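Local coordinates for protein phosphoserine phosphatase (PDB 4AP9) that probably hydrolyses L-phosphoserine to L-serine and phosphate with magnesium as cofactor, as a member of the haloacid dehalogenase superfamily, at residues 95-100 against 116-121; 78-83 against 110-115; 84-89 against 191-196; 11-16 against 99-104. All coordinates share one frame; numbering follows the deposited sequence.

Contact 1. Residues 95-100 against 116-121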
loop_
_atom_site.group_PDB
_atom_site.type_symbol
_atom_site.label_atom_id
_atom_site.label_comp_id
_atom_site.label_asym_id
_atom_site.label_seq_id
_atom_site.Cartn_x
_atom_site.Cartn_y
_atom_site.Cartn_z
ATOM N N GLY A 95 -1.772 -27.460 14.468
ATOM C CA GLY A 95 -0.791 -26.420 14.199
ATOM C C GLY A 95 -1.324 -25.000 14.135
ATOM O O GLY A 95 -0.694 -24.129 13.548
ATOM N N PHE A 96 -2.486 -24.769 14.730
ATOM C CA PHE A 96 -3.074 -23.438 14.770
ATOM C C PHE A 96 -2.771 -22.752 16.089
ATOM O O PHE A 96 -2.667 -23.409 17.128
ATOM C CB PHE A 96 -4.599 -23.520 14.604
ATOM C CG PHE A 96 -5.035 -23.931 13.231
ATOM C CD1 PHE A 96 -5.128 -25.265 12.892
ATOM C CD2 PHE A 96 -5.361 -22.980 12.283
ATOM C CE1 PHE A 96 -5.531 -25.651 11.628
ATOM C CE2 PHE A 96 -5.764 -23.354 11.013
ATOM C CZ PHE A 96 -5.851 -24.696 10.685
ATOM N N LYS A 97 -2.630 -21.435 16.048
ATOM C CA LYS A 97 -2.802 -20.624 17.246
ATOM C C LYS A 97 -4.301 -20.308 17.338
ATOM O O LYS A 97 -4.915 -19.933 16.340
ATOM C CB LYS A 97 -1.994 -19.344 17.130
ATOM C CG LYS A 97 -2.300 -18.323 18.187
ATOM C CD LYS A 97 -1.307 -17.191 18.093
ATOM C CE LYS A 97 -1.962 -15.925 17.651
ATOM N NZ LYS A 97 -1.115 -14.759 18.044
ATOM N N VAL A 98 -4.887 -20.469 18.520
ATOM C CA VAL A 98 -6.342 -20.330 18.690
ATOM C C VAL A 98 -6.751 -19.013 19.352
ATOM O O VAL A 98 -6.294 -18.693 20.451
ATOM C CB VAL A 98 -6.892 -21.495 19.534
ATOM C CG1 VAL A 98 -8.405 -21.375 19.713
ATOM C CG2 VAL A 98 -6.524 -22.821 18.883
ATOM N N VAL A 99 -7.618 -18.256 18.680
ATOM C CA VAL A 99 -8.065 -16.963 19.178
ATOM C C VAL A 99 -9.564 -17.020 19.338
ATOM O O VAL A 99 -10.291 -17.304 18.379
ATOM C CB VAL A 99 -7.684 -15.800 18.226
ATOM C CG1 VAL A 99 -8.178 -14.488 18.786
ATOM C CG2 VAL A 99 -6.166 -15.748 18.025
ATOM N N LEU A 100 -10.030 -16.776 20.555
ATOM C CA LEU A 100 -11.460 -16.815 20.826
ATOM C C LEU A 100 -11.962 -15.388 20.892
ATOM O O LEU A 100 -11.372 -14.554 21.573
ATOM C CB LEU A 100 -11.728 -17.532 22.156
ATOM C CG LEU A 100 -11.201 -18.955 22.335
ATOM C CD1 LEU A 100 -11.804 -19.574 23.584
ATOM C CD2 LEU A 100 -11.490 -19.837 21.136
ATOM N N GLY A 116 -8.266 -20.578 24.911
ATOM C CA GLY A 116 -7.478 -20.349 23.717
ATOM C C GLY A 116 -6.113 -19.766 24.021
ATOM O O GLY A 116 -5.715 -19.639 25.181
ATOM N N ASP A 117 -5.382 -19.440 22.963
ATOM C CA ASP A 117 -4.097 -18.774 23.082
ATOM C C ASP A 117 -4.268 -17.270 23.277
ATOM O O ASP A 117 -3.470 -16.628 23.965
ATOM C CB ASP A 117 -3.246 -19.098 21.854
ATOM C CG ASP A 117 -2.925 -20.585 21.758
ATOM O OD1 ASP A 117 -2.432 -21.140 22.764
ATOM O OD2 ASP A 117 -3.196 -21.212 20.711
ATOM N N GLU A 118 -5.303 -16.708 22.653
ATOM C CA GLU A 118 -5.700 -15.326 22.892
ATOM C C GLU A 118 -7.220 -15.242 23.067
ATOM O O GLU A 118 -7.973 -16.068 22.543
ATOM C CB GLU A 118 -5.259 -14.396 21.754
ATOM C CG GLU A 118 -3.750 -14.308 21.568
ATOM C CD GLU A 118 -3.334 -13.144 20.681
ATOM O OE1 GLU A 118 -3.836 -12.024 20.880
ATOM O OE2 GLU A 118 -2.486 -13.345 19.786
ATOM N N PHE A 119 -7.667 -14.242 23.802
ATOM C CA PHE A 119 -9.091 -14.076 24.081
ATOM C C PHE A 119 -9.434 -12.601 23.943
ATOM O O PHE A 119 -8.716 -11.746 24.458
ATOM C CB PHE A 119 -9.371 -14.575 25.507
ATOM C CG PHE A 119 -10.789 -14.346 25.995
ATOM C CD1 PHE A 119 -11.827 -15.161 25.572
ATOM C CD2 PHE A 119 -11.068 -13.345 26.914
ATOM C CE1 PHE A 119 -13.135 -14.958 26.043
ATOM C CE2 PHE A 119 -12.365 -13.138 27.386
ATOM C CZ PHE A 119 -13.398 -13.947 26.943
HETATM N N MSE A 120 -10.530 -12.290 23.254
HETATM C CA MSE A 120 -10.981 -10.905 23.137
HETATM C C MSE A 120 -12.497 -10.783 23.092
HETATM O O MSE A 120 -13.152 -11.411 22.263
HETATM C CB MSE A 120 -10.435 -10.248 21.870
HETATM C CG MSE A 120 -11.119 -8.916 21.529
HETATM SE SE MSE A 120 -10.574 -7.471 22.724
HETATM C CE MSE A 120 -8.727 -7.979 22.776
ATOM N N ALA A 121 -13.041 -9.940 23.963
ATOM C CA ALA A 121 -14.450 -9.565 23.878
ATOM C C ALA A 121 -14.623 -8.150 24.411
ATOM O O ALA A 121 -13.657 -7.502 24.823
ATOM C CB ALA A 121 -15.328 -10.541 24.670
HETATM O O HOH W 1 -1.023 -22.755 19.445
#

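Contact 2. Residues 78-83 against 110-115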
loop_
_atom_site.group_PDB
_atom_site.type_symbol
_atom_site.label_atom_id
_atom_site.label_comp_id
_atom_site.label_asym_id
_atom_site.label_seq_id
_atom_site.Cartn_x
_atom_site.Cartn_y
_atom_site.Cartn_z
ATOM N N VAL A 78 -22.669 -20.399 31.343
ATOM C CA VAL A 78 -21.589 -20.500 30.377
ATOM C C VAL A 78 -20.606 -21.546 30.864
ATOM O O VAL A 78 -20.005 -21.388 31.922
ATOM C CB VAL A 78 -20.846 -19.155 30.255
ATOM C CG1 VAL A 78 -19.674 -19.270 29.294
ATOM C CG2 VAL A 78 -21.818 -18.050 29.841
ATOM N N ASN A 79 -20.440 -22.619 30.100
ATOM C CA ASN A 79 -19.538 -23.690 30.512
ATOM C C ASN A 79 -18.716 -24.202 29.338
ATOM O O ASN A 79 -19.214 -24.273 28.222
ATOM C CB ASN A 79 -20.335 -24.830 31.161
ATOM C CG ASN A 79 -21.314 -24.328 32.233
ATOM O OD1 ASN A 79 -20.913 -23.995 33.354
ATOM N ND2 ASN A 79 -22.604 -24.272 31.887
ATOM N N VAL A 80 -17.451 -24.529 29.587
ATOM C CA VAL A 80 -16.608 -25.149 28.565
ATOM C C VAL A 80 -16.926 -26.633 28.478
ATOM O O VAL A 80 -16.532 -27.409 29.344
ATOM C CB VAL A 80 -15.128 -24.990 28.906
ATOM C CG1 VAL A 80 -14.260 -25.634 27.838
ATOM C CG2 VAL A 80 -14.796 -23.519 29.082
ATOM N N SER A 81 -17.643 -27.024 27.429
ATOM C CA SER A 81 -18.033 -28.420 27.244
ATOM C C SER A 81 -16.848 -29.272 26.804
ATOM O O SER A 81 -15.836 -28.751 26.337
ATOM C CB SER A 81 -19.145 -28.520 26.205
ATOM O OG SER A 81 -18.648 -28.203 24.913
ATOM N N PRO A 82 -16.961 -30.596 26.975
ATOM C CA PRO A 82 -15.903 -31.488 26.504
ATOM C C PRO A 82 -15.635 -31.270 25.012
ATOM O O PRO A 82 -14.481 -31.238 24.589
ATOM C CB PRO A 82 -16.500 -32.873 26.744
ATOM C CG PRO A 82 -17.393 -32.671 27.945
ATOM C CD PRO A 82 -18.017 -31.324 27.705
ATOM N N GLU A 83 -16.698 -31.112 24.232
ATOM C CA GLU A 83 -16.566 -30.873 22.798
ATOM C C GLU A 83 -15.847 -29.553 22.496
ATOM O O GLU A 83 -14.971 -29.512 21.633
ATOM C CB GLU A 83 -17.944 -30.899 22.130
ATOM C CG GLU A 83 -18.695 -32.241 22.249
ATOM C CD GLU A 83 -19.254 -32.535 23.661
ATOM O OE1 GLU A 83 -19.369 -31.607 24.497
ATOM O OE2 GLU A 83 -19.600 -33.713 23.932
ATOM N N GLU A 110 -16.117 -15.416 30.907
ATOM C CA GLU A 110 -14.931 -15.742 31.681
ATOM C C GLU A 110 -14.489 -17.222 31.611
ATOM O O GLU A 110 -13.288 -17.514 31.582
ATOM C CB GLU A 110 -15.138 -15.273 33.122
ATOM C CG GLU A 110 -13.919 -15.401 33.992
ATOM C CD GLU A 110 -13.813 -16.762 34.624
ATOM O OE1 GLU A 110 -14.798 -17.535 34.537
ATOM O OE2 GLU A 110 -12.742 -17.063 35.199
ATOM N N PRO A 111 -15.448 -18.163 31.574
ATOM C CA PRO A 111 -14.994 -19.560 31.491
ATOM C C PRO A 111 -14.088 -19.867 30.280
ATOM O O PRO A 111 -13.298 -20.808 30.331
ATOM C CB PRO A 111 -16.315 -20.355 31.416
ATOM C CG PRO A 111 -17.319 -19.486 32.104
ATOM C CD PRO A 111 -16.906 -18.059 31.781
ATOM N N PHE A 112 -14.188 -19.069 29.218
ATOM C CA PHE A 112 -13.402 -19.288 28.008
ATOM C C PHE A 112 -12.095 -18.491 27.998
ATOM O O PHE A 112 -11.317 -18.585 27.057
ATOM C CB PHE A 112 -14.219 -18.887 26.780
ATOM C CG PHE A 112 -15.405 -19.758 26.529
ATOM C CD1 PHE A 112 -15.243 -21.017 25.977
ATOM C CD2 PHE A 112 -16.686 -19.320 26.829
ATOM C CE1 PHE A 112 -16.336 -21.823 25.735
ATOM C CE2 PHE A 112 -17.775 -20.128 26.595
ATOM C CZ PHE A 112 -17.595 -21.382 26.039
ATOM N N LYS A 113 -11.867 -17.705 29.049
ATOM C CA LYS A 113 -10.793 -16.710 29.063
ATOM C C LYS A 113 -9.404 -17.315 28.825
ATOM O O LYS A 113 -8.541 -16.689 28.217
ATOM C CB LYS A 113 -10.823 -15.978 30.406
ATOM C CG LYS A 113 -9.923 -14.765 30.540
ATOM C CD LYS A 113 -10.001 -14.274 31.982
ATOM C CE LYS A 113 -9.568 -12.822 32.139
ATOM N NZ LYS A 113 -9.962 -12.268 33.477
ATOM N N GLU A 114 -9.185 -18.528 29.322
ATOM C CA GLU A 114 -7.863 -19.146 29.232
ATOM C C GLU A 114 -7.845 -20.371 28.330
ATOM O O GLU A 114 -6.836 -21.088 28.260
ATOM C CB GLU A 114 -7.364 -19.538 30.621
ATOM C CG GLU A 114 -7.370 -18.406 31.627
ATOM C CD GLU A 114 -6.339 -17.344 31.313
ATOM O OE1 GLU A 114 -5.487 -17.572 30.420
ATOM O OE2 GLU A 114 -6.384 -16.275 31.956
ATOM N N LEU A 115 -8.952 -20.613 27.638
ATOM C CA LEU A 115 -9.066 -21.819 26.835
ATOM C C LEU A 115 -8.200 -21.723 25.582
ATOM O O LEU A 115 -7.504 -22.666 25.229
ATOM C CB LEU A 115 -10.522 -22.085 26.459
ATOM C CG LEU A 115 -10.734 -23.338 25.610
ATOM C CD1 LEU A 115 -10.286 -24.589 26.359
ATOM C CD2 LEU A 115 -12.188 -23.467 25.219
#

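Contact 3. Residues 84-89 against 191-196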
loop_
_atom_site.group_PDB
_atom_site.type_symbol
_atom_site.label_atom_id
_atom_site.label_comp_id
_atom_site.label_asym_id
_atom_site.label_seq_id
_atom_site.Cartn_x
_atom_site.Cartn_y
_atom_site.Cartn_z
ATOM N N ALA A 84 -16.212 -28.479 23.197
ATOM C CA ALA A 84 -15.567 -27.185 22.972
ATOM C C ALA A 84 -14.092 -27.306 23.309
ATOM O O ALA A 84 -13.226 -26.775 22.612
ATOM C CB ALA A 84 -16.224 -26.079 23.807
ATOM N N ARG A 85 -13.794 -28.027 24.375
ATOM C CA ARG A 85 -12.402 -28.178 24.758
ATOM C C ARG A 85 -11.648 -29.024 23.724
ATOM O O ARG A 85 -10.485 -28.754 23.407
ATOM C CB ARG A 85 -12.276 -28.764 26.165
ATOM C CG ARG A 85 -10.845 -28.768 26.662
ATOM C CD ARG A 85 -10.747 -29.237 28.095
ATOM N NE ARG A 85 -11.470 -28.366 29.018
ATOM C CZ ARG A 85 -10.960 -27.262 29.553
ATOM N NH1 ARG A 85 -9.728 -26.876 29.238
ATOM N NH2 ARG A 85 -11.684 -26.538 30.398
ATOM N N GLU A 86 -12.313 -30.036 23.182
ATOM C CA GLU A 86 -11.675 -30.886 22.186
ATOM C C GLU A 86 -11.385 -30.083 20.917
ATOM O O GLU A 86 -10.324 -30.240 20.305
ATOM C CB GLU A 86 -12.547 -32.105 21.871
ATOM C CG GLU A 86 -11.878 -33.090 20.912
ATOM C CD GLU A 86 -12.703 -34.343 20.685
ATOM O OE1 GLU A 86 -13.878 -34.384 21.119
ATOM O OE2 GLU A 86 -12.166 -35.286 20.065
ATOM N N LEU A 87 -12.318 -29.221 20.522
ATOM C CA LEU A 87 -12.083 -28.397 19.336
ATOM C C LEU A 87 -10.775 -27.639 19.498
ATOM O O LEU A 87 -9.881 -27.721 18.653
ATOM C CB LEU A 87 -13.223 -27.404 19.088
ATOM C CG LEU A 87 -12.981 -26.398 17.944
ATOM C CD1 LEU A 87 -12.700 -27.113 16.651
ATOM C CD2 LEU A 87 -14.163 -25.441 17.759
ATOM N N VAL A 88 -10.659 -26.908 20.598
ATOM C CA VAL A 88 -9.500 -26.054 20.808
ATOM C C VAL A 88 -8.207 -26.845 20.925
ATOM O O VAL A 88 -7.186 -26.464 20.362
ATOM C CB VAL A 88 -9.693 -25.151 22.042
ATOM C CG1 VAL A 88 -8.391 -24.449 22.408
ATOM C CG2 VAL A 88 -10.812 -24.138 21.776
ATOM N N GLU A 89 -8.241 -27.960 21.642
ATOM C CA GLU A 89 -7.031 -28.776 21.774
ATOM C C GLU A 89 -6.597 -29.400 20.435
ATOM O O GLU A 89 -5.396 -29.515 20.148
ATOM C CB GLU A 89 -7.211 -29.846 22.852
ATOM C CG GLU A 89 -7.329 -29.259 24.247
ATOM C CD GLU A 89 -7.557 -30.302 25.324
ATOM O OE1 GLU A 89 -7.794 -31.487 24.994
ATOM O OE2 GLU A 89 -7.506 -29.924 26.512
ATOM N N GLU A 191 -19.754 -31.886 14.390
ATOM C CA GLU A 191 -19.302 -31.956 13.010
ATOM C C GLU A 191 -18.039 -31.111 12.818
ATOM O O GLU A 191 -17.127 -31.498 12.080
ATOM C CB GLU A 191 -20.425 -31.474 12.091
ATOM C CG GLU A 191 -20.270 -31.850 10.630
ATOM C CD GLU A 191 -21.580 -31.710 9.869
ATOM O OE1 GLU A 191 -22.545 -32.415 10.227
ATOM O OE2 GLU A 191 -21.645 -30.901 8.919
ATOM N N LEU A 192 -17.979 -29.961 13.488
ATOM C CA LEU A 192 -16.817 -29.082 13.360
ATOM C C LEU A 192 -15.581 -29.754 13.937
ATOM O O LEU A 192 -14.512 -29.718 13.333
ATOM C CB LEU A 192 -17.054 -27.737 14.055
ATOM C CG LEU A 192 -15.918 -26.717 13.955
ATOM C CD1 LEU A 192 -15.643 -26.342 12.501
ATOM C CD2 LEU A 192 -16.236 -25.471 14.777
ATOM N N VAL A 193 -15.728 -30.364 15.107
ATOM C CA VAL A 193 -14.630 -31.103 15.716
ATOM C C VAL A 193 -14.138 -32.199 14.758
ATOM O O VAL A 193 -12.941 -32.366 14.548
ATOM C CB VAL A 193 -15.056 -31.721 17.058
ATOM C CG1 VAL A 193 -13.997 -32.657 17.571
ATOM C CG2 VAL A 193 -15.325 -30.614 18.078
ATOM N N ASP A 194 -15.080 -32.928 14.171
ATOM C CA ASP A 194 -14.740 -34.002 13.240
ATOM C C ASP A 194 -13.985 -33.481 12.032
ATOM O O ASP A 194 -13.040 -34.111 11.559
ATOM C CB ASP A 194 -15.996 -34.741 12.788
ATOM C CG ASP A 194 -16.547 -35.651 13.864
ATOM O OD1 ASP A 194 -15.797 -35.963 14.819
ATOM O OD2 ASP A 194 -17.726 -36.050 13.757
ATOM N N PHE A 195 -14.404 -32.323 11.537
ATOM C CA PHE A 195 -13.718 -31.694 10.425
ATOM C C PHE A 195 -12.273 -31.345 10.787
ATOM O O PHE A 195 -11.336 -31.655 10.058
ATOM C CB PHE A 195 -14.473 -30.444 9.965
ATOM C CG PHE A 195 -13.830 -29.754 8.797
ATOM C CD1 PHE A 195 -14.145 -30.121 7.500
ATOM C CD2 PHE A 195 -12.893 -28.754 8.996
ATOM C CE1 PHE A 195 -13.541 -29.494 6.428
ATOM C CE2 PHE A 195 -12.287 -28.123 7.924
ATOM C CZ PHE A 195 -12.616 -28.491 6.645
ATOM N N ILE A 196 -12.086 -30.687 11.921
ATOM C CA ILE A 196 -10.746 -30.315 12.327
ATOM C C ILE A 196 -9.887 -31.550 12.584
ATOM O O ILE A 196 -8.688 -31.544 12.311
ATOM C CB ILE A 196 -10.767 -29.402 13.565
ATOM C CG1 ILE A 196 -11.509 -28.109 13.236
ATOM C CG2 ILE A 196 -9.353 -29.106 14.033
ATOM C CD1 ILE A 196 -10.962 -27.375 12.027
#

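Contact 4. Residues 11-16 against 99-104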
loop_
_atom_site.group_PDB
_atom_site.type_symbol
_atom_site.label_atom_id
_atom_site.label_comp_id
_atom_site.label_asym_id
_atom_site.label_seq_id
_atom_site.Cartn_x
_atom_site.Cartn_y
_atom_site.Cartn_z
ATOM N N VAL A 11 -3.721 -18.819 12.160
ATOM C CA VAL A 11 -4.596 -18.452 13.251
ATOM C C VAL A 11 -5.971 -19.056 13.049
ATOM O O VAL A 11 -6.543 -18.967 11.967
ATOM C CB VAL A 11 -4.685 -16.929 13.383
ATOM C CG1 VAL A 11 -5.677 -16.541 14.462
ATOM C CG2 VAL A 11 -3.299 -16.373 13.680
ATOM N N ALA A 12 -6.453 -19.731 14.081
ATOM C CA ALA A 12 -7.815 -20.246 14.107
ATOM C C ALA A 12 -8.626 -19.316 14.999
ATOM O O ALA A 12 -8.427 -19.293 16.219
ATOM C CB ALA A 12 -7.824 -21.653 14.668
ATOM N N VAL A 13 -9.512 -18.524 14.396
ATOM C CA VAL A 13 -10.373 -17.606 15.154
ATOM C C VAL A 13 -11.729 -18.267 15.329
ATOM O O VAL A 13 -12.342 -18.708 14.346
ATOM C CB VAL A 13 -10.566 -16.260 14.424
ATOM C CG1 VAL A 13 -11.478 -15.318 15.219
ATOM C CG2 VAL A 13 -9.218 -15.589 14.178
ATOM N N ILE A 14 -12.180 -18.354 16.580
ATOM C CA ILE A 14 -13.516 -18.854 16.867
ATOM C C ILE A 14 -14.394 -17.773 17.485
ATOM O O ILE A 14 -14.074 -17.242 18.554
ATOM C CB ILE A 14 -13.480 -20.067 17.840
ATOM C CG1 ILE A 14 -12.584 -21.182 17.289
ATOM C CG2 ILE A 14 -14.902 -20.580 18.098
ATOM C CD1 ILE A 14 -12.253 -22.229 18.309
ATOM N N ASP A 15 -15.496 -17.445 16.809
ATOM C CA ASP A 15 -16.527 -16.592 17.390
ATOM C C ASP A 15 -17.325 -17.477 18.340
ATOM O O ASP A 15 -17.983 -18.414 17.896
ATOM C CB ASP A 15 -17.419 -16.013 16.292
ATOM C CG ASP A 15 -18.357 -14.934 16.800
ATOM O OD1 ASP A 15 -18.037 -14.300 17.824
ATOM O OD2 ASP A 15 -19.421 -14.719 16.174
ATOM N N ILE A 16 -17.233 -17.192 19.641
ATOM C CA ILE A 16 -17.711 -18.080 20.700
ATOM C C ILE A 16 -19.196 -18.425 20.603
ATOM O O ILE A 16 -19.574 -19.593 20.670
ATOM C CB ILE A 16 -17.412 -17.468 22.087
ATOM C CG1 ILE A 16 -15.903 -17.387 22.290
ATOM C CG2 ILE A 16 -18.036 -18.304 23.205
ATOM C CD1 ILE A 16 -15.492 -16.599 23.523
ATOM N N VAL A 99 -7.618 -18.256 18.680
ATOM C CA VAL A 99 -8.065 -16.963 19.178
ATOM C C VAL A 99 -9.564 -17.020 19.338
ATOM O O VAL A 99 -10.291 -17.304 18.379
ATOM C CB VAL A 99 -7.684 -15.800 18.226
ATOM C CG1 VAL A 99 -8.178 -14.488 18.786
ATOM C CG2 VAL A 99 -6.166 -15.748 18.025
ATOM N N LEU A 100 -10.030 -16.776 20.555
ATOM C CA LEU A 100 -11.460 -16.815 20.826
ATOM C C LEU A 100 -11.962 -15.388 20.892
ATOM O O LEU A 100 -11.372 -14.554 21.573
ATOM C CB LEU A 100 -11.728 -17.532 22.156
ATOM C CG LEU A 100 -11.201 -18.955 22.335
ATOM C CD1 LEU A 100 -11.804 -19.574 23.584
ATOM C CD2 LEU A 100 -11.490 -19.837 21.136
ATOM N N ILE A 101 -13.044 -15.089 20.181
ATOM C CA ILE A 101 -13.567 -13.735 20.192
ATOM C C ILE A 101 -15.061 -13.731 20.442
ATOM O O ILE A 101 -15.742 -14.738 20.223
ATOM C CB ILE A 101 -13.262 -12.980 18.868
ATOM C CG1 ILE A 101 -13.973 -13.614 17.666
ATOM C CG2 ILE A 101 -11.767 -12.969 18.586
ATOM C CD1 ILE A 101 -13.738 -12.844 16.375
ATOM N N SER A 102 -15.556 -12.607 20.938
ATOM C CA SER A 102 -16.992 -12.398 21.041
ATOM C C SER A 102 -17.296 -10.909 21.130
ATOM O O SER A 102 -16.470 -10.130 21.622
ATOM C CB SER A 102 -17.550 -13.107 22.286
ATOM O OG SER A 102 -18.959 -12.882 22.420
ATOM N N GLY A 103 -18.481 -10.521 20.674
ATOM C CA GLY A 103 -18.968 -9.161 20.863
ATOM C C GLY A 103 -19.710 -8.995 22.184
ATOM O O GLY A 103 -20.151 -7.891 22.525
ATOM N N SER A 104 -19.857 -10.098 22.917
ATOM C CA SER A 104 -20.452 -10.059 24.246
ATOM C C SER A 104 -19.368 -9.787 25.287
ATOM O O SER A 104 -18.199 -9.558 24.939
ATOM C CB SER A 104 -21.046 -11.419 24.637
ATOM O OG SER A 104 -21.888 -11.296 25.789
HETATM O O HOH W 2 -19.432 -14.655 20.139
#

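Contact 1. Residues 95-100 against 116-121
K97 and E118 are joined by a salt bridge: NZ meets OE2 at 2.6 Å, nearly in line with the C-O bond, and the lysine reaches it with CG anti to its own backbone N (chi1 169°) and a bend at chi3. The same carboxylate oxygen also pairs with R147 of a second subunit. A glutamine in place of K97 would probably leave E118 OE2 without its positively charged mate within the chain. D117 turns back to the other strand, where OD2 takes the N-H of V98 at 2.9 Å through its anti lone pair, almost straight at 175°. A water bridges OD2 and the carbonyl O of F96, while OD1 is salt-bridged to R92 of helix 82-93.

The backbone bonds build a parallel beta pair of the Rossmann-like HAD core sheet; the segments 97-100 and 118-121 of strands 97-102 and 118-127 run 18° apart. V98 O is gripped twice, by D117 N at 2.8 Å from V98 O and by E118 N at 3.1 Å from V98 O. L100 then donates to E118 O, and M120 N to L100 O at 2.9 Å.

Apolar touching is lighter. V99 and E118 lie side by side on one face of the sheet, CG2 of the valine 4.1 Å from CB of the glutamate; on the other face, CB of L100 approaches CD1 of F119 at 4.2 Å.

Contact 2. Residues 78-83 against 110-115
CG1 of V78 sits against both the F112 ring and P111, 3.4 Å from CE2 of the phenylalanine and 3.7 Å from CG of the proline. Having this methyl anti to the backbone N (chi1 177°) directs it into the angle between the two residues. The proline ring also rests on the V78 backbone, its CG 3.3 Å from the carbonyl O. Two residues on, V80 divides its methyls: CG2 lies 3.3 Å from the carbonyl O of P111 and 4.0 Å from CD1 of F112, while CG1 meets CD2 of L115 tip to tip at 4.0 Å. That same CD2 of L115 lies in the plane of the F112 ring, at its edge.

Further out, F112 is backed by I16 and L20 and by L100 and F119 of the central sheet, and L115 rests on V88 and R85 of helix 82-93. The segment 110-115 turns on itself through K113 N to E110 O and L115 N to F112 O. On the other side the chain enters helix 82-93 at S81, the N-cap, whose OG accepts from A84 N.

The contact thus joins the approach to that helix with the loop between strands 97-102 and 118-127. Methyls and two rings meet each other and the carbonyl O atoms of V78 and P111, and its hold therefore rests on shape and the exclusion of water rather than on directed polar bonds.

Contact 3. Residues 84-89 against 191-196
L87 carries its CG anti to the backbone N (chi1 174°), and L192 does the same (chi1 -178°), which swings both isobutyl groups into the groove between their helices. Their CD2 methyls meet at 3.6 Å, the two side chains slanting past one another. The other branch of L87, CD1, reaches CG1 of I196 at 3.8 Å, one turn further along helix 189-197. Nearer the backbone, CB of L87 touches CG2 of V193 at 4.0 Å, so a single leucine is met by three residues of the facing helix.

The remaining methyl of V193, CG1, lies against the flank of the extended E86 chain, 3.8 Å from its CD and at about a right angle to it. Beyond this point OE2 of E86 forms a salt bridge with K197. A leucine in place of E86 is likely to leave K197 without this carboxylate, and the margin of the helix pair without its charged pair.

The short helical segments run nearly parallel, 22° apart, with their axes 9.4 Å from each other. Helices 82-93 and 189-197 lie side by side on the same face of the HAD core sheet, L192 also resting on I173 and V175 of one strand and V186 of the next. Chemically the interface is graded: branched apolar groups fill it beside the sheet, and a charged pair closes its outer margin.

Contact 4. Residues 11-16 against 99-104
I101 leaves strand 97-102 on the face it shares with V13 and D15, and its CB leads to two branches. CG2 comes within 4.1 Å of CG1 of V13. CG1, placed between the backbone N and carbonyl carbon (chi1 65°), passes 3.7 Å from the carbonyl O of I14 and carries CD1 to its tip contact, 3.5 Å from CG1 of V13. K141 and F144 of helix 141-145 cover the same isoleucine. Towards the start of strand 11-15, CG1 of V11 meets CG2 of V99 at 3.7 Å.

Across the sheet, the face carrying I14 and L100 packs differently: these two run alongside each other, CD1 of I14 3.8 Å from CD2 of L100, while CD1 of I16 comes at about a right angle to CB of L100, 4.1 Å away.

Four backbone bonds tie the strands in parallel register: V99 N to A12 O, I14 N to V99 O, I101 N to I14 O and I16 N to I101 O, the last almost in line with the carbonyl. These are neighbouring strands at the centre of the HAD fold.

D15 ends its strand, a position consistent with that of the nucleophilic aspartate of HAD phosphatases. A water donates to OD1 of D15 at 2.7 Å and accepts from OG of S102 at 2.9 Å; OD2 of D15 is salt-bridged to K141. The strands are thus packed through apolar side chains on their two faces, while polar groups gather at their C-terminal ends.

Overall arrangement
Strand 97-102 ties contact 1 to contact 4: they share V99 and L100, their centres lie about 7 Å apart, and strand 97-102 stands between strands 118-127 and 11-15. Contact 2 approaches this sheet from the loop that follows strand 97-102, CD1 of L100 lying 3.6 Å from O of F112. It shares helix 82-93 with contact 3, whose L87 in turn sets CD2 3.8 Å from CD1 of I14 in contact 4. A bound 3-pyridinium-1-ylpropane-1-sulfonate lies about 6 Å from the side chain of D15 in contact 4 and about 9 Å from that of M120 in contact 1; K141, the salt-bridge partner of D15, lines its pocket.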